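Local atomic coordinates of peptidoglycan-recognition protein SD (Drosophila melanogaster, PDB entry 2RKQ), a protein that binds bacterial peptidoglycan and activates the Toll pathway in the innate immune defence of the fly against Gram-positive bacteria. Residues Val5-Trp10 and Ser63-His68; Tyr69-Asn74 and Leu116-Glu121. All coordinates share one frame; numbering follows the deposited sequence.

Contact 1. Residues Val5-Trp10 and Ser63-His68; sequences VTRAEW and SDIGYH
Between Arg7 and Ile65, where the two backbones come nearest, the CA atoms still stand 10.6 Å apart, so long side chains from Arg7 and Trp10 must bridge two loops. In this domain of the amidase-2 (PGRP) family, built on a mixed beta sheet flanked by helices, 5-10 leaves the end of the outermost strand 4-5, while the loop 63-68 leads into strand 69-71. The bridge is a bidentate, end-on salt bridge between Arg7 and Asp64, whose side chains approach from opposite directions. NH2 of Arg7 gives OD2 of Asp64 a nearly straight bond of 2.8 Å (175° at the hydrogen), lying in the guanidinium plane. The second bond, from Arg7 NH1 to the syn lone pair of Asp64 OD1, is more bent (135°), with OD1 tilted out of the guanidinium plane. Asp64 holds CG anti to its own N (chi1 -170°), which carries the carboxylate across to the arginine. Gln53 of helix 42-58 also binds OD2, and NH2 reaches the carbonyl of Lys13, so both charged groups are fixed by second partners. A methionine in place of Arg7 would probably leave the buried Asp64 carboxylate without its counter-charge and the two loops joined here mainly by Trp10 packing on Ile65. Trp10 spends its indole N-H on the carbonyl of Glu79, and its far corner, CH2, meets Ile65 CD1 at 4.3 Å.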
loop_
_atom_site.group_PDB
_atom_site.type_symbol
_atom_site.label_atom_id
_atom_site.label_comp_id
_atom_site.label_asym_id
_atom_site.label_seq_id
_atom_site.Cartn_x
_atom_site.Cartn_y
_atom_site.Cartn_z
ATOM N N VAL A 5 -3.715 -12.029 -2.303
ATOM C CA VAL A 5 -4.292 -12.188 -3.633
ATOM C C VAL A 5 -3.221 -11.769 -4.624
ATOM O O VAL A 5 -2.942 -10.575 -4.797
ATOM C CB VAL A 5 -5.538 -11.330 -3.816
ATOM C CG1 VAL A 5 -6.125 -11.534 -5.224
ATOM C CG2 VAL A 5 -6.588 -11.640 -2.736
ATOM N N THR A 6 -2.603 -12.752 -5.258
ATOM C CA THR A 6 -1.496 -12.481 -6.152
ATOM C C THR A 6 -1.972 -11.748 -7.387
ATOM O O THR A 6 -3.166 -11.710 -7.694
ATOM C CB THR A 6 -0.805 -13.758 -6.594
ATOM O OG1 THR A 6 -1.732 -14.563 -7.327
ATOM C CG2 THR A 6 -0.256 -14.527 -5.389
ATOM N N ARG A 7 -1.014 -11.155 -8.087
ATOM C CA ARG A 7 -1.320 -10.417 -9.298
ATOM C C ARG A 7 -2.177 -11.246 -10.243
ATOM O O ARG A 7 -3.151 -10.750 -10.792
ATOM C CB ARG A 7 -0.029 -9.988 -9.994
ATOM C CG ARG A 7 0.831 -9.001 -9.190
ATOM C CD ARG A 7 2.075 -8.631 -9.976
ATOM N NE ARG A 7 1.749 -7.776 -11.125
ATOM C CZ ARG A 7 1.837 -6.441 -11.110
ATOM N NH1 ARG A 7 2.204 -5.791 -10.013
ATOM N NH2 ARG A 7 1.550 -5.745 -12.207
ATOM N N ALA A 8 -1.822 -12.519 -10.437
ATOM C CA ALA A 8 -2.609 -13.361 -11.346
ATOM C C ALA A 8 -4.053 -13.520 -10.865
ATOM O O ALA A 8 -4.999 -13.547 -11.668
ATOM C CB ALA A 8 -1.954 -14.729 -11.519
ATOM N N GLU A 9 -4.216 -13.623 -9.549
ATOM C CA GLU A 9 -5.540 -13.822 -8.942
ATOM C C GLU A 9 -6.464 -12.619 -9.069
ATOM O O GLU A 9 -7.681 -12.777 -9.022
ATOM C CB GLU A 9 -5.405 -14.239 -7.480
ATOM C CG GLU A 9 -4.907 -15.666 -7.289
ATOM C CD GLU A 9 -4.593 -15.939 -5.833
ATOM O OE1 GLU A 9 -5.484 -16.444 -5.123
ATOM O OE2 GLU A 9 -3.474 -15.619 -5.400
ATOM N N TRP A 10 -5.905 -11.418 -9.246
ATOM C CA TRP A 10 -6.738 -10.286 -9.596
ATOM C C TRP A 10 -6.651 -9.870 -11.059
ATOM O O TRP A 10 -7.157 -8.819 -11.448
ATOM C CB TRP A 10 -6.553 -9.100 -8.636
ATOM C CG TRP A 10 -5.174 -8.478 -8.487
ATOM C CD1 TRP A 10 -4.228 -8.801 -7.558
ATOM C CD2 TRP A 10 -4.682 -7.320 -9.177
ATOM N NE1 TRP A 10 -3.141 -7.951 -7.664
ATOM C CE2 TRP A 10 -3.394 -7.039 -8.656
ATOM C CE3 TRP A 10 -5.192 -6.505 -10.208
ATOM C CZ2 TRP A 10 -2.614 -5.984 -9.112
ATOM C CZ3 TRP A 10 -4.415 -5.446 -10.657
ATOM C CH2 TRP A 10 -3.136 -5.189 -10.107
ATOM N N SER A 63 4.649 2.888 -14.457
ATOM C CA SER A 63 4.949 1.593 -15.035
ATOM C C SER A 63 4.031 0.474 -14.568
ATOM O O SER A 63 3.954 -0.560 -15.223
ATOM C CB SER A 63 6.386 1.200 -14.735
ATOM O OG SER A 63 7.266 2.181 -15.268
ATOM N N ASP A 64 3.377 0.672 -13.420
ATOM C CA ASP A 64 2.553 -0.371 -12.802
ATOM C C ASP A 64 1.738 0.322 -11.753
ATOM O O ASP A 64 1.964 1.501 -11.468
ATOM C CB ASP A 64 3.480 -1.420 -12.170
ATOM C CG ASP A 64 2.767 -2.687 -11.712
ATOM O OD1 ASP A 64 3.423 -3.432 -10.967
ATOM O OD2 ASP A 64 1.606 -2.939 -12.100
ATOM N N ILE A 65 0.778 -0.398 -11.176
ATOM C CA ILE A 65 0.133 0.080 -9.957
ATOM C C ILE A 65 1.232 0.511 -8.977
ATOM O O ILE A 65 2.284 -0.107 -8.918
ATOM C CB ILE A 65 -0.788 -1.015 -9.377
ATOM C CG1 ILE A 65 -1.788 -0.420 -8.391
ATOM C CG2 ILE A 65 0.023 -2.254 -8.885
ATOM C CD1 ILE A 65 -2.933 -1.390 -8.119
ATOM N N GLY A 66 1.000 1.592 -8.240
ATOM C CA GLY A 66 2.096 2.273 -7.550
ATOM C C GLY A 66 2.551 1.681 -6.239
ATOM O O GLY A 66 3.591 2.061 -5.706
ATOM N N TYR A 67 1.748 0.769 -5.706
ATOM C CA TYR A 67 1.954 0.222 -4.363
ATOM C C TYR A 67 2.394 -1.225 -4.399
ATOM O O TYR A 67 2.201 -1.931 -5.403
ATOM C CB TYR A 67 0.644 0.346 -3.563
ATOM C CG TYR A 67 0.250 1.783 -3.385
ATOM C CD1 TYR A 67 -0.757 2.348 -4.137
ATOM C CD2 TYR A 67 0.921 2.586 -2.475
ATOM C CE1 TYR A 67 -1.077 3.678 -3.984
ATOM C CE2 TYR A 67 0.617 3.913 -2.328
ATOM C CZ TYR A 67 -0.388 4.450 -3.068
ATOM O OH TYR A 67 -0.671 5.786 -2.883
ATOM N N HIS A 68 2.996 -1.665 -3.291
ATOM C CA HIS A 68 3.389 -3.058 -3.129
ATOM C C HIS A 68 2.248 -3.947 -2.700
ATOM O O HIS A 68 2.196 -5.127 -3.086
ATOM C CB HIS A 68 4.548 -3.166 -2.148
ATOM C CG HIS A 68 5.697 -2.311 -2.551
ATOM N ND1 HIS A 68 6.602 -2.676 -3.523
ATOM C CD2 HIS A 68 6.018 -1.049 -2.193
ATOM C CE1 HIS A 68 7.453 -1.682 -3.716
ATOM N NE2 HIS A 68 7.123 -0.688 -2.915
#

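Contact 2. Residues Tyr69-Asn74 and Leu116-Glu121; sequences YLIGGN and LDAAKE
Ile71 faces the helix with both branches of its side chain, and each finds a different alanine methyl. The side chain leaves the strand pointing toward 116-121, and CG1 lies anti to the carbonyl carbon (chi1 -53°), while CG2 is anti to the backbone N; the fork thus spreads over two successive residues of the helix. The longer branch ends with CD1 against Ala119, 3.4 Å from its CB and 3.5 Å from its CA, so the methyl sits down on the helix backbone as well as on the side chain. For two carbons the CD1-CB approach is tighter than usual van der Waals contact. The shorter branch is easier: CG2 of Ile71 meets CB of Ala118 at 4.1 Å. This is helix-on-sheet packing of an alpha/beta fold, in which helix 113-128 lies on one face of the mixed sheet and strand 69-71 presents an isoleucine to it. The small alanines let the two backbones approach, with the CA atoms of Ile71 and Ala119 only 7.2 Å apart. Phe102 of strand 97-102 touches both Ile71 and Ala119, and Val77 of strand 77-79 reaches Ala118. Leu70, next to Ile71 on the strand, packs instead on Met49 and Leu52 of helix 42-58.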
loop_
_atom_site.group_PDB
_atom_site.type_symbol
_atom_site.label_atom_id
_atom_site.label_comp_id
_atom_site.label_asym_id
_atom_site.label_seq_id
_atom_site.Cartn_x
_atom_site.Cartn_y
_atom_site.Cartn_z
ATOM N N TYR A 69 1.353 -3.396 -1.875
ATOM C CA TYR A 69 0.180 -4.133 -1.424
ATOM C C TYR A 69 -0.972 -3.170 -1.305
ATOM O O TYR A 69 -0.771 -1.995 -0.972
ATOM C CB TYR A 69 0.422 -4.722 -0.046
ATOM C CG TYR A 69 1.465 -5.802 0.005
ATOM C CD1 TYR A 69 2.738 -5.544 0.540
ATOM C CD2 TYR A 69 1.183 -7.086 -0.451
ATOM C CE1 TYR A 69 3.714 -6.545 0.595
ATOM C CE2 TYR A 69 2.143 -8.098 -0.383
ATOM C CZ TYR A 69 3.400 -7.817 0.158
ATOM O OH TYR A 69 4.363 -8.804 0.231
ATOM N N LEU A 70 -2.177 -3.673 -1.559
ATOM C CA LEU A 70 -3.401 -2.894 -1.351
ATOM C C LEU A 70 -4.359 -3.723 -0.541
ATOM O O LEU A 70 -4.356 -4.945 -0.631
ATOM C CB LEU A 70 -4.039 -2.501 -2.687
ATOM C CG LEU A 70 -3.160 -1.490 -3.435
ATOM C CD1 LEU A 70 -2.266 -2.216 -4.456
ATOM C CD2 LEU A 70 -3.999 -0.413 -4.082
ATOM N N ILE A 71 -5.182 -3.053 0.246
ATOM C CA ILE A 71 -6.058 -3.753 1.177
ATOM C C ILE A 71 -7.505 -3.351 0.939
ATOM O O ILE A 71 -7.864 -2.181 1.049
ATOM C CB ILE A 71 -5.667 -3.480 2.635
ATOM C CG1 ILE A 71 -4.167 -3.782 2.848
ATOM C CG2 ILE A 71 -6.521 -4.345 3.564
ATOM C CD1 ILE A 71 -3.684 -3.481 4.230
ATOM N N GLY A 72 -8.311 -4.331 0.543
ATOM C CA GLY A 72 -9.712 -4.050 0.247
ATOM C C GLY A 72 -10.543 -3.983 1.503
ATOM O O GLY A 72 -10.140 -4.467 2.566
ATOM N N GLY A 73 -11.714 -3.364 1.381
ATOM C CA GLY A 73 -12.664 -3.339 2.492
ATOM C C GLY A 73 -13.225 -4.701 2.824
ATOM O O GLY A 73 -13.852 -4.890 3.860
ATOM N N ASN A 74 -13.001 -5.670 1.936
ATOM C CA ASN A 74 -13.291 -7.078 2.224
ATOM C C ASN A 74 -12.236 -7.746 3.103
ATOM O O ASN A 74 -12.323 -8.951 3.396
ATOM C CB ASN A 74 -13.394 -7.869 0.917
ATOM C CG ASN A 74 -12.098 -7.835 0.102
ATOM O OD1 ASN A 74 -11.156 -7.088 0.402
ATOM N ND2 ASN A 74 -12.047 -8.670 -0.943
ATOM N N LEU A 116 -7.926 -3.357 8.666
ATOM C CA LEU A 116 -6.886 -2.986 9.628
ATOM C C LEU A 116 -6.149 -4.202 10.139
ATOM O O LEU A 116 -4.928 -4.166 10.243
ATOM C CB LEU A 116 -7.473 -2.192 10.802
ATOM C CG LEU A 116 -8.124 -0.868 10.417
ATOM C CD1 LEU A 116 -8.957 -0.372 11.575
ATOM C CD2 LEU A 116 -7.056 0.134 10.109
ATOM N N ASP A 117 -6.883 -5.271 10.460
ATOM C CA ASP A 117 -6.233 -6.519 10.892
ATOM C C ASP A 117 -5.289 -7.020 9.814
ATOM O O ASP A 117 -4.167 -7.411 10.097
ATOM C CB ASP A 117 -7.250 -7.614 11.161
ATOM C CG ASP A 117 -8.053 -7.384 12.420
ATOM O OD1 ASP A 117 -7.695 -6.510 13.259
ATOM O OD2 ASP A 117 -9.048 -8.114 12.565
ATOM N N ALA A 118 -5.768 -7.011 8.572
ATOM C CA ALA A 118 -4.991 -7.481 7.433
ATOM C C ALA A 118 -3.680 -6.688 7.300
ATOM O O ALA A 118 -2.611 -7.279 7.065
ATOM C CB ALA A 118 -5.825 -7.376 6.162
ATOM N N ALA A 119 -3.750 -5.366 7.474
ATOM C CA ALA A 119 -2.544 -4.529 7.411
ATOM C C ALA A 119 -1.543 -4.898 8.504
ATOM O O ALA A 119 -0.355 -5.010 8.239
ATOM C CB ALA A 119 -2.916 -3.052 7.507
ATOM N N LYS A 120 -2.014 -5.085 9.734
ATOM C CA LYS A 120 -1.088 -5.438 10.826
ATOM C C LYS A 120 -0.467 -6.812 10.588
ATOM O O LYS A 120 0.729 -7.020 10.829
ATOM C CB LYS A 120 -1.803 -5.399 12.174
ATOM C CG LYS A 120 -2.307 -4.017 12.495
ATOM C CD LYS A 120 -3.318 -4.018 13.636
ATOM C CE LYS A 120 -3.863 -2.619 13.823
ATOM N NZ LYS A 120 -4.891 -2.580 14.909
ATOM N N GLU A 121 -1.276 -7.744 10.097
ATOM C CA GLU A 121 -0.773 -9.080 9.803
ATOM C C GLU A 121 0.210 -9.022 8.641
ATOM O O GLU A 121 1.235 -9.721 8.633
ATOM C CB GLU A 121 -1.937 -10.031 9.476
ATOM C CG GLU A 121 -2.802 -10.343 10.685
ATOM C CD GLU A 121 -4.226 -10.705 10.335
ATOM O OE1 GLU A 121 -4.488 -11.026 9.165
ATOM O OE2 GLU A 121 -5.091 -10.667 11.252
#

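Followed from the N terminus, the chain illustrates two contacts in series along the sequence, each closing its own loop. Contact 1 closes first, joining the loop after strand 4-5 to the approach to strand 69-71 across a loop of 52 residues that includes strand 26-33 and helix 42-58. The chain then runs directly from His68 into Tyr69, where contact 2 opens; 41 residues later helix 113-128 closes it. The two loops therefore neither nest nor cross. Their centres lie 14 Å apart, yet the contacts touch, Ile65 CD1 packing on Leu70 CD1 at 3.8 Å. Together they tie the N-terminal segment and helix 113-128 to consecutive parts of 63-74.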